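Local coordinates for protein endo-beta-N-acetylglucosaminidase F1 (Bacteroides thetaiotaomicron VPI-5482, PDB 6TCV) that probably cleaves high-mannose N-glycans between the two N-acetylglucosamines of their core, and is held here with its Man9GlcNAc2Asn substrate, at residues L172-N177 against F404-A409; N183-Q188 against I435-N440; M375-G380 against G412-R417; W196-L201 against K243-L248. The protein carries 2 engineered substitutions. All blocks are in the same frame, centred on the assembly; numbering follows the deposited sequence.

In the fold
From the N terminus, strand 169-175 opens interaction 1, and the turn after it opens interaction 2. Strand 198-209 and strand 243-249 then close interaction 4, a short loop between neighbouring strands of the barrel, nested inside interactions 1 and 2 and finished before interaction 3 opens. Residues 375-380 open interaction 3 next. Interaction 1 closes when strand 400-404 comes alongside strand 169-175, so it crosses interaction 3, which closes on helix 411-416. Interaction 2 closes last, at strand 435-436; it crosses interaction 1 and encloses interaction 3. Backbone bonds of Leu172 tie interaction 1 to interaction 4, and those of Phe404 tie it to interaction 3. Interactions 1 and 3 both touch the bound glycan.

Interaction 1 (L172-N177 against F404-A409); sequences LFFEVN and FAPSPA. With MAN (alpha-D-mannopyranose), chain B; MAN (alpha-D-mannopyranose), chain C; NAG (2-acetamido-2-deoxy-beta-D-glucopyranose), chain D; MAN (alpha-D-mannopyranose), chain E.
Phe173 and Ala405 join the backbones: Ala405 N donates to Phe173 O at 2.9 Å, where the end of strand 400-404 runs parallel to strand 169-175. Farther on a water links them, accepting from Glu175 N at 3.0 Å and donating to Pro406 O at 2.9 Å.

Apolar contacts flank these bonds. Phe404, its CG anti to the backbone N (chi1 -177°), brings CD2 to 3.4 Å from Phe173 CB, and the two rings meet obliquely with planes 57° apart. Pro406, a compact ring, fits between Leu172 and Phe174, its CG 3.9 Å from Phe174 CE1.

Most polar contacts to the glycan come from the carboxylate of Glu175. OE2 accepts from O2 of the beta-mannose and, at 2.7 Å, from O6 of the chain B mannose; OE1 accepts from O6 of the chain E mannose at 2.7 Å. A glutamine in its place puts an NH2 where a carboxylate oxygen stood, and would probably leave one or two of these hydroxyls without their acceptor.

Methyl C8 of the N-acetylglucosamine rests over one face of the Phe173 ring. The contact thus offers sugars both a carboxylate and an aromatic surface, as carbohydrate-binding clefts commonly do.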
# COMPACT_ATOMS: atom_id res chain seq x y z
N LEU A 172 -3.80 9.04 0.13
CA LEU A 172 -4.89 9.83 0.69
C LEU A 172 -5.70 9.02 1.70
O LEU A 172 -6.25 7.98 1.35
CB LEU A 172 -5.82 10.27 -0.46
CG LEU A 172 -6.94 11.22 -0.04
CD1 LEU A 172 -6.37 12.51 0.47
CD2 LEU A 172 -7.85 11.48 -1.26
N PHE A 173 -5.89 9.57 2.88
CA PHE A 173 -6.78 8.97 3.87
C PHE A 173 -8.15 9.62 3.82
O PHE A 173 -8.25 10.85 3.87
CB PHE A 173 -6.29 9.20 5.30
CG PHE A 173 -5.02 8.52 5.70
CD1 PHE A 173 -3.78 9.10 5.43
CD2 PHE A 173 -5.05 7.37 6.51
CE1 PHE A 173 -2.61 8.55 5.93
CE2 PHE A 173 -3.85 6.80 6.95
CZ PHE A 173 -2.63 7.39 6.65
N PHE A 174 -9.21 8.81 3.76
CA PHE A 174 -10.58 9.28 3.97
C PHE A 174 -11.06 8.93 5.36
O PHE A 174 -10.95 7.77 5.79
CB PHE A 174 -11.54 8.62 2.99
CG PHE A 174 -11.44 9.15 1.63
CD1 PHE A 174 -12.07 10.30 1.27
CD2 PHE A 174 -10.61 8.53 0.69
CE1 PHE A 174 -11.92 10.83 -0.03
CE2 PHE A 174 -10.48 9.08 -0.61
CZ PHE A 174 -11.12 10.20 -0.94
N GLU A 175 -11.62 9.91 6.07
CA GLU A 175 -12.35 9.65 7.30
C GLU A 175 -13.72 9.12 6.89
O GLU A 175 -14.66 9.87 6.64
CB GLU A 175 -12.46 10.92 8.13
CG GLU A 175 -11.19 11.34 8.84
CD GLU A 175 -11.02 10.84 10.26
OE1 GLU A 175 -11.50 9.72 10.58
OE2 GLU A 175 -10.41 11.56 11.07
N VAL A 176 -13.81 7.80 6.75
CA VAL A 176 -15.02 7.19 6.18
C VAL A 176 -16.21 7.25 7.09
O VAL A 176 -17.32 6.93 6.67
CB VAL A 176 -14.73 5.76 5.67
CG1 VAL A 176 -13.71 5.78 4.56
CG2 VAL A 176 -14.32 4.79 6.80
N ASN A 177 -16.05 7.66 8.36
CA ASN A 177 -17.20 7.98 9.18
C ASN A 177 -18.03 9.05 8.50
O ASN A 177 -19.26 9.16 8.73
CB ASN A 177 -16.84 8.38 10.60
CG ASN A 177 -16.34 7.26 11.41
OD1 ASN A 177 -16.63 6.09 11.16
ND2 ASN A 177 -15.59 7.60 12.43
N PHE A 404 -4.84 13.88 4.22
CA PHE A 404 -5.74 13.33 5.24
C PHE A 404 -7.03 14.09 5.38
O PHE A 404 -7.00 15.31 5.61
CB PHE A 404 -4.98 13.25 6.57
CG PHE A 404 -5.74 12.63 7.70
CD1 PHE A 404 -6.55 13.43 8.52
CD2 PHE A 404 -5.71 11.27 7.97
CE1 PHE A 404 -7.27 12.89 9.54
CE2 PHE A 404 -6.46 10.73 8.98
CZ PHE A 404 -7.26 11.51 9.79
N ALA A 405 -8.16 13.41 5.28
CA ALA A 405 -9.50 13.88 5.63
C ALA A 405 -9.97 14.99 4.70
O ALA A 405 -10.52 15.98 5.20
CB ALA A 405 -9.57 14.26 7.10
N PRO A 406 -9.90 14.86 3.39
CA PRO A 406 -10.57 15.84 2.54
C PRO A 406 -12.08 15.64 2.64
O PRO A 406 -12.57 14.53 2.84
CB PRO A 406 -10.11 15.44 1.15
CG PRO A 406 -9.98 13.98 1.24
CD PRO A 406 -9.41 13.70 2.63
N SER A 407 -12.85 16.70 2.46
CA SER A 407 -14.31 16.57 2.36
C SER A 407 -14.82 17.57 1.33
O SER A 407 -14.25 18.66 1.16
CB SER A 407 -15.01 16.87 3.69
OG SER A 407 -14.72 18.19 4.13
N PRO A 408 -15.92 17.23 0.64
CA PRO A 408 -16.43 18.14 -0.40
C PRO A 408 -16.70 19.55 0.09
O PRO A 408 -16.42 20.51 -0.63
CB PRO A 408 -17.70 17.41 -0.87
CG PRO A 408 -17.39 15.94 -0.64
CD PRO A 408 -16.58 15.90 0.61
N ALA A 409 -17.20 19.72 1.32
CA ALA A 409 -17.45 21.05 1.84
C ALA A 409 -16.20 21.90 1.95
O ALA A 409 -16.32 23.14 2.06
CB ALA A 409 -18.20 21.00 3.17
C1 MAN B . -12.72 14.80 14.33
C2 MAN B . -14.23 14.85 14.40
C3 MAN B . -14.81 13.75 13.51
C4 MAN B . -14.26 13.94 12.10
C5 MAN B . -12.73 13.96 12.06
C6 MAN B . -12.14 14.33 10.70
O2 MAN B . -14.74 16.09 13.88
O3 MAN B . -16.24 13.75 13.52
O4 MAN B . -14.63 12.87 11.23
O5 MAN B . -12.26 14.96 12.99
O6 MAN B . -10.72 14.22 10.71
C1 MAN C . -16.56 5.22 15.45
C2 MAN C . -17.73 5.49 14.50
C3 MAN C . -18.17 6.95 14.59
C4 MAN C . -18.47 7.31 16.04
C5 MAN C . -17.21 7.03 16.86
C6 MAN C . -17.41 7.28 18.33
O2 MAN C . -18.80 4.59 14.82
O3 MAN C . -19.29 7.14 13.75
O4 MAN C . -18.78 8.70 16.16
O5 MAN C . -16.89 5.64 16.75
O6 MAN C . -16.15 7.15 19.03
C1 NAG D . -3.78 11.80 13.90
C2 NAG D . -4.49 10.56 13.37
C3 NAG D . -6.02 10.63 13.47
C4 NAG D . -6.46 12.02 13.89
C5 NAG D . -5.71 13.04 13.05
C6 NAG D . -6.18 14.47 13.25
C7 NAG D . -3.65 9.09 11.58
C8 NAG D . -3.20 9.04 10.14
N2 NAG D . -4.06 10.28 12.01
O3 NAG D . -6.48 9.67 14.42
O4 NAG D . -7.87 12.12 13.62
O5 NAG D . -4.31 13.02 13.37
O6 NAG D . -5.36 15.35 12.54
O7 NAG D . -3.63 8.11 12.33
C1 MAN E . -13.51 7.01 15.89
C2 MAN E . -14.24 5.68 15.78
C3 MAN E . -13.28 4.64 15.23
C4 MAN E . -12.65 5.09 13.92
C5 MAN E . -12.03 6.48 14.06
C6 MAN E . -11.62 7.08 12.72
O2 MAN E . -15.40 5.88 14.95
O3 MAN E . -13.99 3.42 14.99
O4 MAN E . -11.59 4.21 13.56
O5 MAN E . -13.00 7.39 14.62
O6 MAN E . -11.10 8.41 12.92
O HOH W 1 -12.33 12.49 4.82

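Interaction 2 (N183-Q188 against I435-N440); sequences NTLSFQ and IFYKKN
The end of a 3-10 turn, residues 183-186 in the loop after strand 169-175, is fastened to residues 435-437 by Asn183 and Ser186. The primary amide of Asn183 meets the backbone of Tyr437 with both of its polar atoms. OD1 accepts from Tyr437 N at 2.8 Å, and ND2 donates to Tyr437 O at 3.0 Å, with that oxygen close to the amide plane. Asparagine suits the place because its donor and acceptor match the N-H and C=O of a single residue, as a residue of an antiparallel strand would; the pairing also fixes which way round the amide sits. The other ND2 bond goes to Asn180 O.

Three residues on, Ser186 OG donates to Ile435 O at 2.8 Å and is also hydrogen-bonded to Tyr411 OH. The short serine arm, with OG anti to the carbonyl carbon (chi1 -57°), is enough to span the gap. Within the turn Ser186 N bonds Asn183 O at 2.9 Å, so the two gripping residues are held at a set spacing.

Tyr437 gives the apolar part: its CE1 lies 4.4 Å from Leu185 CB as the two side chains pass at a slant. Its hydroxyl is 3.8 Å from Leu185 CD1, and its ring turns an edge to Asn183 OD1.

Around this join, Pro408 lies against Asn183 and Phe436, Tyr411 of helix 411-416 touches Asn183, and Phe174 of strand 169-175 touches Asn183 and Thr184. Leu237 of helix 235-238 packs on Leu185, and strand 435-436 pairs antiparallel with strand 445-446.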
# COMPACT_ATOMS: atom_id res chain seq x y z
N ASN A 183 -15.08 10.00 -3.57
CA ASN A 183 -14.54 11.35 -3.76
C ASN A 183 -13.09 11.34 -4.24
O ASN A 183 -12.62 12.38 -4.71
CB ASN A 183 -14.75 12.17 -2.48
CG ASN A 183 -16.14 12.63 -2.38
OD1 ASN A 183 -16.66 13.35 -3.24
ND2 ASN A 183 -16.80 12.22 -1.30
N THR A 184 -12.40 10.21 -4.22
CA THR A 184 -11.13 10.11 -4.93
C THR A 184 -11.27 10.63 -6.36
O THR A 184 -10.33 11.24 -6.91
CB THR A 184 -10.70 8.65 -4.96
OG1 THR A 184 -10.52 8.14 -3.63
CG2 THR A 184 -9.40 8.41 -5.70
N LEU A 185 -12.41 10.35 -7.00
CA LEU A 185 -12.63 10.69 -8.40
C LEU A 185 -12.82 12.17 -8.63
O LEU A 185 -12.82 12.60 -9.80
CB LEU A 185 -13.78 9.87 -8.96
CG LEU A 185 -13.57 8.37 -8.88
CD1 LEU A 185 -14.82 7.68 -9.44
CD2 LEU A 185 -12.27 7.88 -9.51
N SER A 186 -12.95 12.98 -7.57
CA SER A 186 -12.97 14.43 -7.70
C SER A 186 -11.62 15.02 -8.07
O SER A 186 -11.58 16.22 -8.37
CB SER A 186 -13.40 15.10 -6.41
OG SER A 186 -14.69 14.64 -5.93
N PHE A 187 -10.54 14.26 -7.95
CA PHE A 187 -9.18 14.74 -8.05
C PHE A 187 -8.48 14.22 -9.31
O PHE A 187 -7.95 13.09 -9.31
CB PHE A 187 -8.37 14.34 -6.83
CG PHE A 187 -8.85 14.91 -5.52
CD1 PHE A 187 -9.87 14.28 -4.82
CD2 PHE A 187 -8.28 16.05 -4.98
CE1 PHE A 187 -10.31 14.78 -3.61
CE2 PHE A 187 -8.68 16.57 -3.77
CZ PHE A 187 -9.72 15.92 -3.07
N GLN A 188 -8.44 15.03 -10.34
CA GLN A 188 -7.77 14.67 -11.58
C GLN A 188 -6.85 15.80 -11.98
O GLN A 188 -7.10 16.97 -11.66
CB GLN A 188 -8.72 14.41 -12.77
CG GLN A 188 -9.70 13.29 -12.61
CD GLN A 188 -10.71 13.25 -13.77
OE1 GLN A 188 -11.62 14.03 -13.79
NE2 GLN A 188 -10.49 12.36 -14.76
N ILE A 435 -17.33 17.17 -9.66
CA ILE A 435 -18.31 16.33 -8.99
C ILE A 435 -17.83 15.99 -7.58
O ILE A 435 -16.68 16.19 -7.21
CB ILE A 435 -18.69 15.05 -9.75
CG1 ILE A 435 -17.45 14.27 -10.23
CG2 ILE A 435 -19.62 15.38 -10.95
CD1 ILE A 435 -16.56 13.64 -9.20
N PHE A 436 -18.76 15.46 -6.80
CA PHE A 436 -18.49 14.93 -5.47
C PHE A 436 -19.53 13.86 -5.18
O PHE A 436 -20.52 13.71 -5.90
CB PHE A 436 -18.51 16.06 -4.40
CG PHE A 436 -19.90 16.48 -3.98
CD1 PHE A 436 -20.62 17.39 -4.77
CD2 PHE A 436 -20.50 15.97 -2.83
CE1 PHE A 436 -21.90 17.75 -4.41
CE2 PHE A 436 -21.77 16.35 -2.50
CZ PHE A 436 -22.45 17.20 -3.31
N TYR A 437 -19.29 13.12 -4.11
CA TYR A 437 -20.15 12.02 -3.67
C TYR A 437 -20.56 12.26 -2.23
O TYR A 437 -19.76 12.69 -1.40
CB TYR A 437 -19.42 10.69 -3.79
CG TYR A 437 -19.12 10.32 -5.24
CD1 TYR A 437 -18.03 10.83 -5.91
CD2 TYR A 437 -19.93 9.44 -5.89
CE1 TYR A 437 -17.75 10.47 -7.22
CE2 TYR A 437 -19.66 9.06 -7.21
CZ TYR A 437 -18.56 9.59 -7.85
OH TYR A 437 -18.32 9.19 -9.16
N LYS A 438 -21.80 11.92 -1.96
CA LYS A 438 -22.37 11.93 -0.62
C LYS A 438 -22.11 10.61 0.09
O LYS A 438 -21.94 9.57 -0.54
CB LYS A 438 -23.88 12.24 -0.66
CG LYS A 438 -24.22 13.61 -1.25
CD LYS A 438 -25.71 13.92 -1.12
CE LYS A 438 -25.96 15.36 -1.64
NZ LYS A 438 -27.38 15.61 -1.31
N LYS A 439 -22.12 10.64 1.41
CA LYS A 439 -21.84 9.43 2.18
C LYS A 439 -22.79 8.30 1.78
O LYS A 439 -24.01 8.49 1.72
CB LYS A 439 -21.93 9.74 3.68
CG LYS A 439 -21.63 8.54 4.60
CD LYS A 439 -21.69 8.90 6.08
CE LYS A 439 -21.51 7.64 6.93
NZ LYS A 439 -21.75 7.94 8.31
N ASN A 440 -22.20 7.13 1.50
CA ASN A 440 -22.92 5.89 1.23
C ASN A 440 -23.75 5.91 -0.04
O ASN A 440 -24.55 5.02 -0.23
CB ASN A 440 -23.76 5.41 2.42
CG ASN A 440 -22.89 4.98 3.61
OD1 ASN A 440 -21.72 4.71 3.44
ND2 ASN A 440 -23.49 4.88 4.79

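Interaction 3 (M375-G380 against G412-R417); sequences MEFNLG and GSVFSR. With NAG (2-acetamido-2-deoxy-beta-D-glucopyranose), chain D; MAN (alpha-D-mannopyranose), chain F.
Arg417 reaches from the end of helix 411-416 to the backbone at the end of strand 371-376, and its guanidinium group makes the tight half of the contact. NH1 donates to Glu376 O at 2.9 Å in a nearly straight bond (170°), with the oxygen in the guanidinium plane but the nitrogen above the carbonyl plane. Gly380 N meets the same oxygen from its opposite face at 2.8 Å, so two donors grip it. Phe377 CD1 lies over one face of the guanidinium and Gly380 O over the other, near NH2 but not bonded to it; NH2 bonds Gly381 O and Gly383 O. Replacing the arginine by an alanine removes both amino groups, and Glu376 O would probably keep only the Gly380 N bond while Gly381 O and Gly383 O lose a donor.

Val414 CG1, anti to the backbone N (chi1 174°), sits over the centre of the Phe377 ring, 3.8 Å from the centroid, a CH-pi contact that suits a branched side chain facing a flat one.

Looser parts are a water bridging Phe377 O, Ser413 OG and Arg417 NH1, and the exposed rim at Gly380, whose backbone angles by themselves call for glycine. On the side turned away from the helix, Glu376 OE2 accepts from O6 of the N-acetylglucosamine and Asn378 ND2 donates to O4 of the chain F mannose at 2.9 Å.

Residues 377-380 follow strand 371-376, paired in parallel with strand 400-404 by backbone bonds to Phe404. Helix 411-416 covers the Phe377 ring through Val414, on which Phe187 also packs.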
# COMPACT_ATOMS: atom_id res chain seq x y z
N MET A 375 -0.44 16.46 4.47
CA MET A 375 -1.36 17.59 4.53
C MET A 375 -2.62 17.17 5.28
O MET A 375 -3.30 16.21 4.87
CB MET A 375 -1.74 18.03 3.12
CG MET A 375 -0.59 18.57 2.31
SD MET A 375 -0.97 18.99 0.57
CE MET A 375 -0.89 17.33 -0.12
N GLU A 376 -2.94 17.89 6.36
CA GLU A 376 -4.17 17.65 7.14
C GLU A 376 -5.23 18.51 6.47
O GLU A 376 -5.23 19.75 6.61
CB GLU A 376 -3.96 18.03 8.60
CG GLU A 376 -4.59 17.07 9.61
CD GLU A 376 -6.10 17.00 9.56
OE1 GLU A 376 -6.71 17.62 8.65
OE2 GLU A 376 -6.69 16.33 10.42
N PHE A 377 -6.06 17.92 5.61
CA PHE A 377 -6.99 18.70 4.81
C PHE A 377 -8.20 19.18 5.60
O PHE A 377 -8.86 20.12 5.15
CB PHE A 377 -7.47 17.88 3.63
CG PHE A 377 -6.49 17.72 2.49
CD1 PHE A 377 -5.75 18.79 2.03
CD2 PHE A 377 -6.35 16.47 1.89
CE1 PHE A 377 -4.86 18.64 0.96
CE2 PHE A 377 -5.49 16.31 0.82
CZ PHE A 377 -4.74 17.38 0.37
N ASN A 378 -8.51 18.58 6.74
CA ASN A 378 -9.62 19.06 7.56
C ASN A 378 -9.20 20.19 8.50
O ASN A 378 -9.96 21.13 8.69
CB ASN A 378 -10.16 17.89 8.39
CG ASN A 378 -11.37 18.27 9.16
OD1 ASN A 378 -12.38 18.70 8.59
ND2 ASN A 378 -11.31 18.14 10.49
N LEU A 379 -8.02 20.07 9.13
CA LEU A 379 -7.54 21.08 10.06
C LEU A 379 -6.61 22.10 9.48
O LEU A 379 -6.47 23.17 10.07
CB LEU A 379 -6.83 20.46 11.24
CG LEU A 379 -7.56 19.44 12.10
CD1 LEU A 379 -6.68 18.82 13.10
CD2 LEU A 379 -8.71 20.15 12.79
N GLY A 380 -5.96 21.84 8.39
CA GLY A 380 -5.27 22.86 7.65
C GLY A 380 -3.78 22.77 7.69
O GLY A 380 -3.12 23.49 6.92
N GLY A 412 -12.70 23.89 -1.63
CA GLY A 412 -11.99 25.11 -1.95
C GLY A 412 -10.62 25.17 -1.29
O GLY A 412 -9.61 25.52 -1.91
N SER A 413 -10.58 24.85 0.01
CA SER A 413 -9.31 24.79 0.73
C SER A 413 -8.40 23.70 0.19
O SER A 413 -7.20 23.94 -0.06
CB SER A 413 -9.62 24.50 2.22
OG SER A 413 -8.43 24.40 2.95
N VAL A 414 -8.94 22.49 0.05
CA VAL A 414 -8.11 21.36 -0.38
C VAL A 414 -7.45 21.66 -1.73
O VAL A 414 -6.24 21.50 -1.90
CB VAL A 414 -8.95 20.07 -0.44
CG1 VAL A 414 -8.14 18.90 -1.02
CG2 VAL A 414 -9.50 19.69 0.92
N PHE A 415 -8.25 22.09 -2.71
CA PHE A 415 -7.71 22.31 -4.03
C PHE A 415 -6.80 23.53 -4.08
O PHE A 415 -5.85 23.56 -4.89
CB PHE A 415 -8.83 22.39 -5.07
CG PHE A 415 -9.35 21.01 -5.46
CD1 PHE A 415 -10.33 20.35 -4.71
CD2 PHE A 415 -8.79 20.33 -6.56
CE1 PHE A 415 -10.78 19.10 -5.01
CE2 PHE A 415 -9.25 19.07 -6.90
CZ PHE A 415 -10.23 18.45 -6.14
N SER A 416 -7.06 24.55 -3.26
CA SER A 416 -6.12 25.66 -3.18
C SER A 416 -4.73 25.15 -2.84
O SER A 416 -3.73 25.61 -3.41
CB SER A 416 -6.59 26.75 -2.18
OG SER A 416 -6.34 26.46 -0.80
N ARG A 417 -4.65 24.14 -1.97
CA ARG A 417 -3.38 23.62 -1.51
C ARG A 417 -2.74 22.67 -2.50
O ARG A 417 -1.59 22.25 -2.27
CB ARG A 417 -3.58 22.94 -0.14
CG ARG A 417 -4.05 23.90 0.93
CD ARG A 417 -4.50 23.14 2.16
NE ARG A 417 -3.35 22.52 2.84
CZ ARG A 417 -3.47 21.76 3.93
NH1 ARG A 417 -4.68 21.53 4.42
NH2 ARG A 417 -2.40 21.28 4.51
C1 NAG D . -3.78 11.80 13.90
C2 NAG D . -4.49 10.56 13.37
C3 NAG D . -6.02 10.63 13.47
C4 NAG D . -6.46 12.02 13.89
C5 NAG D . -5.71 13.04 13.05
C6 NAG D . -6.18 14.47 13.25
C7 NAG D . -3.65 9.09 11.58
C8 NAG D . -3.20 9.04 10.14
N2 NAG D . -4.06 10.28 12.01
O3 NAG D . -6.48 9.67 14.42
O4 NAG D . -7.87 12.12 13.62
O5 NAG D . -4.31 13.02 13.37
O6 NAG D . -5.36 15.35 12.54
O7 NAG D . -3.63 8.11 12.33
C1 MAN F . -15.00 17.10 14.84
C2 MAN F . -15.91 18.10 14.16
C3 MAN F . -15.22 18.65 12.93
C4 MAN F . -13.90 19.28 13.35
C5 MAN F . -13.05 18.29 14.15
C6 MAN F . -11.89 18.99 14.80
O2 MAN F . -16.14 19.19 15.08
O3 MAN F . -16.06 19.61 12.31
O4 MAN F . -13.17 19.67 12.18
O5 MAN F . -13.80 17.72 15.23
O6 MAN F . -11.04 18.10 15.53
O HOH W 2 -7.36 21.85 3.44

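Interaction 4 (W196-L201 against K243-L248); sequences WDVVVL and KVLLGL
Val198 and Leu245 meet on one face of two parallel strands, 198-209 and 243-249, adjacent staves of the (beta/alpha)8 barrel expected of this glycosidase family and linked by a crossover that carries the extra strand 214-218 and three helices between 221 and 238; the short segments cross at 36°. Val198 CG1, held anti to the backbone N (chi1 176°), is 3.6 Å from Leu245 CD1, the two side chains slanting past one another. Val200 and the Lys243 stem share this face, where Leu245 also touches Leu324 and Thr326. Lys243 turns its tip away to a salt bridge with Glu38.

On the other face Val199 CG2 lies 3.9 Å from Val244 CG2, and Leu201 CD1 lies 4.0 Å from Val244 CG1, so Val244 fits between two neighbours. Valines, beta-branched and at home in strands, and leucines, which fill space, suit both faces.

Val199 N donates to Lys243 O at 2.8 Å, and Val199 O accepts from Leu245 N at 2.8 Å. Near the end Val200 CG1 packs on Gly247 CA at 3.6 Å; a CB here would probably crowd Leu201 O and Val200 CG1, which suits glycine. Gly247 N donates to Leu201 O at 2.9 Å from above the carbonyl plane.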
# COMPACT_ATOMS: atom_id res chain seq x y z
N TRP A 196 -4.60 10.58 -6.90
CA TRP A 196 -4.31 9.80 -5.69
C TRP A 196 -4.17 8.32 -6.03
O TRP A 196 -5.13 7.57 -6.16
CB TRP A 196 -5.39 10.00 -4.63
CG TRP A 196 -5.53 11.41 -4.20
CD1 TRP A 196 -6.52 12.27 -4.55
CD2 TRP A 196 -4.63 12.16 -3.35
NE1 TRP A 196 -6.30 13.51 -3.97
CE2 TRP A 196 -5.16 13.46 -3.23
CE3 TRP A 196 -3.45 11.87 -2.66
CZ2 TRP A 196 -4.55 14.44 -2.48
CZ3 TRP A 196 -2.87 12.84 -1.89
CH2 TRP A 196 -3.41 14.10 -1.81
N ASP A 197 -2.91 7.88 -6.12
CA ASP A 197 -2.57 6.50 -6.47
C ASP A 197 -3.06 5.50 -5.43
O ASP A 197 -3.39 4.37 -5.77
CB ASP A 197 -1.03 6.36 -6.57
CG ASP A 197 -0.42 7.26 -7.61
OD1 ASP A 197 -0.40 8.48 -7.42
OD2 ASP A 197 0.07 6.70 -8.64
N VAL A 198 -3.02 5.90 -4.15
CA VAL A 198 -3.36 5.03 -3.02
C VAL A 198 -4.30 5.77 -2.09
O VAL A 198 -4.06 6.94 -1.78
CB VAL A 198 -2.08 4.62 -2.26
CG1 VAL A 198 -2.43 3.81 -1.02
CG2 VAL A 198 -1.12 3.88 -3.18
N VAL A 199 -5.38 5.11 -1.68
CA VAL A 199 -6.32 5.67 -0.71
C VAL A 199 -6.54 4.71 0.43
O VAL A 199 -6.41 3.50 0.26
CB VAL A 199 -7.65 6.07 -1.37
CG1 VAL A 199 -7.44 7.00 -2.58
CG2 VAL A 199 -8.47 4.88 -1.75
N VAL A 200 -6.77 5.27 1.61
CA VAL A 200 -6.98 4.51 2.84
C VAL A 200 -8.37 4.75 3.38
O VAL A 200 -8.81 5.90 3.54
CB VAL A 200 -5.92 4.88 3.88
CG1 VAL A 200 -6.13 4.08 5.17
CG2 VAL A 200 -4.53 4.66 3.37
N LEU A 201 -9.05 3.66 3.74
CA LEU A 201 -10.32 3.71 4.46
C LEU A 201 -10.02 3.82 5.94
O LEU A 201 -9.69 2.82 6.60
CB LEU A 201 -11.14 2.47 4.15
CG LEU A 201 -11.24 2.13 2.66
CD1 LEU A 201 -12.04 0.83 2.49
CD2 LEU A 201 -11.81 3.26 1.82
N LYS A 243 -5.26 2.11 -5.69
CA LYS A 243 -5.11 1.05 -4.69
C LYS A 243 -5.85 1.46 -3.43
O LYS A 243 -5.55 2.52 -2.85
CB LYS A 243 -3.64 0.81 -4.38
CG LYS A 243 -2.85 0.29 -5.56
CD LYS A 243 -1.41 0.03 -5.17
CE LYS A 243 -0.69 -0.77 -6.25
NZ LYS A 243 -0.67 -0.05 -7.52
N VAL A 244 -6.77 0.59 -2.98
CA VAL A 244 -7.64 0.86 -1.84
C VAL A 244 -7.14 0.04 -0.66
O VAL A 244 -7.16 -1.20 -0.72
CB VAL A 244 -9.11 0.57 -2.14
CG1 VAL A 244 -9.95 0.79 -0.88
CG2 VAL A 244 -9.60 1.44 -3.28
N LEU A 245 -6.70 0.70 0.40
CA LEU A 245 -6.16 0.04 1.57
C LEU A 245 -7.15 0.14 2.71
O LEU A 245 -7.82 1.16 2.90
CB LEU A 245 -4.85 0.67 2.05
CG LEU A 245 -3.78 0.93 1.01
CD1 LEU A 245 -2.49 1.39 1.63
CD2 LEU A 245 -3.53 -0.28 0.14
N LEU A 246 -7.19 -0.90 3.55
CA LEU A 246 -7.93 -0.83 4.81
C LEU A 246 -7.03 -0.17 5.85
O LEU A 246 -5.90 -0.60 6.07
CB LEU A 246 -8.32 -2.23 5.27
CG LEU A 246 -9.24 -2.29 6.51
CD1 LEU A 246 -10.57 -1.59 6.23
CD2 LEU A 246 -9.42 -3.75 6.91
N GLY A 247 -7.50 0.91 6.46
CA GLY A 247 -6.79 1.48 7.60
C GLY A 247 -7.12 0.70 8.86
O GLY A 247 -8.27 0.33 9.09
N LEU A 248 -6.09 0.48 9.68
CA LEU A 248 -6.22 -0.09 11.02
C LEU A 248 -5.70 0.92 12.02
O LEU A 248 -4.65 1.55 11.80
CB LEU A 248 -5.45 -1.41 11.14
CG LEU A 248 -6.25 -2.69 11.03
CD1 LEU A 248 -7.31 -2.80 12.13
CD2 LEU A 248 -6.88 -2.85 9.66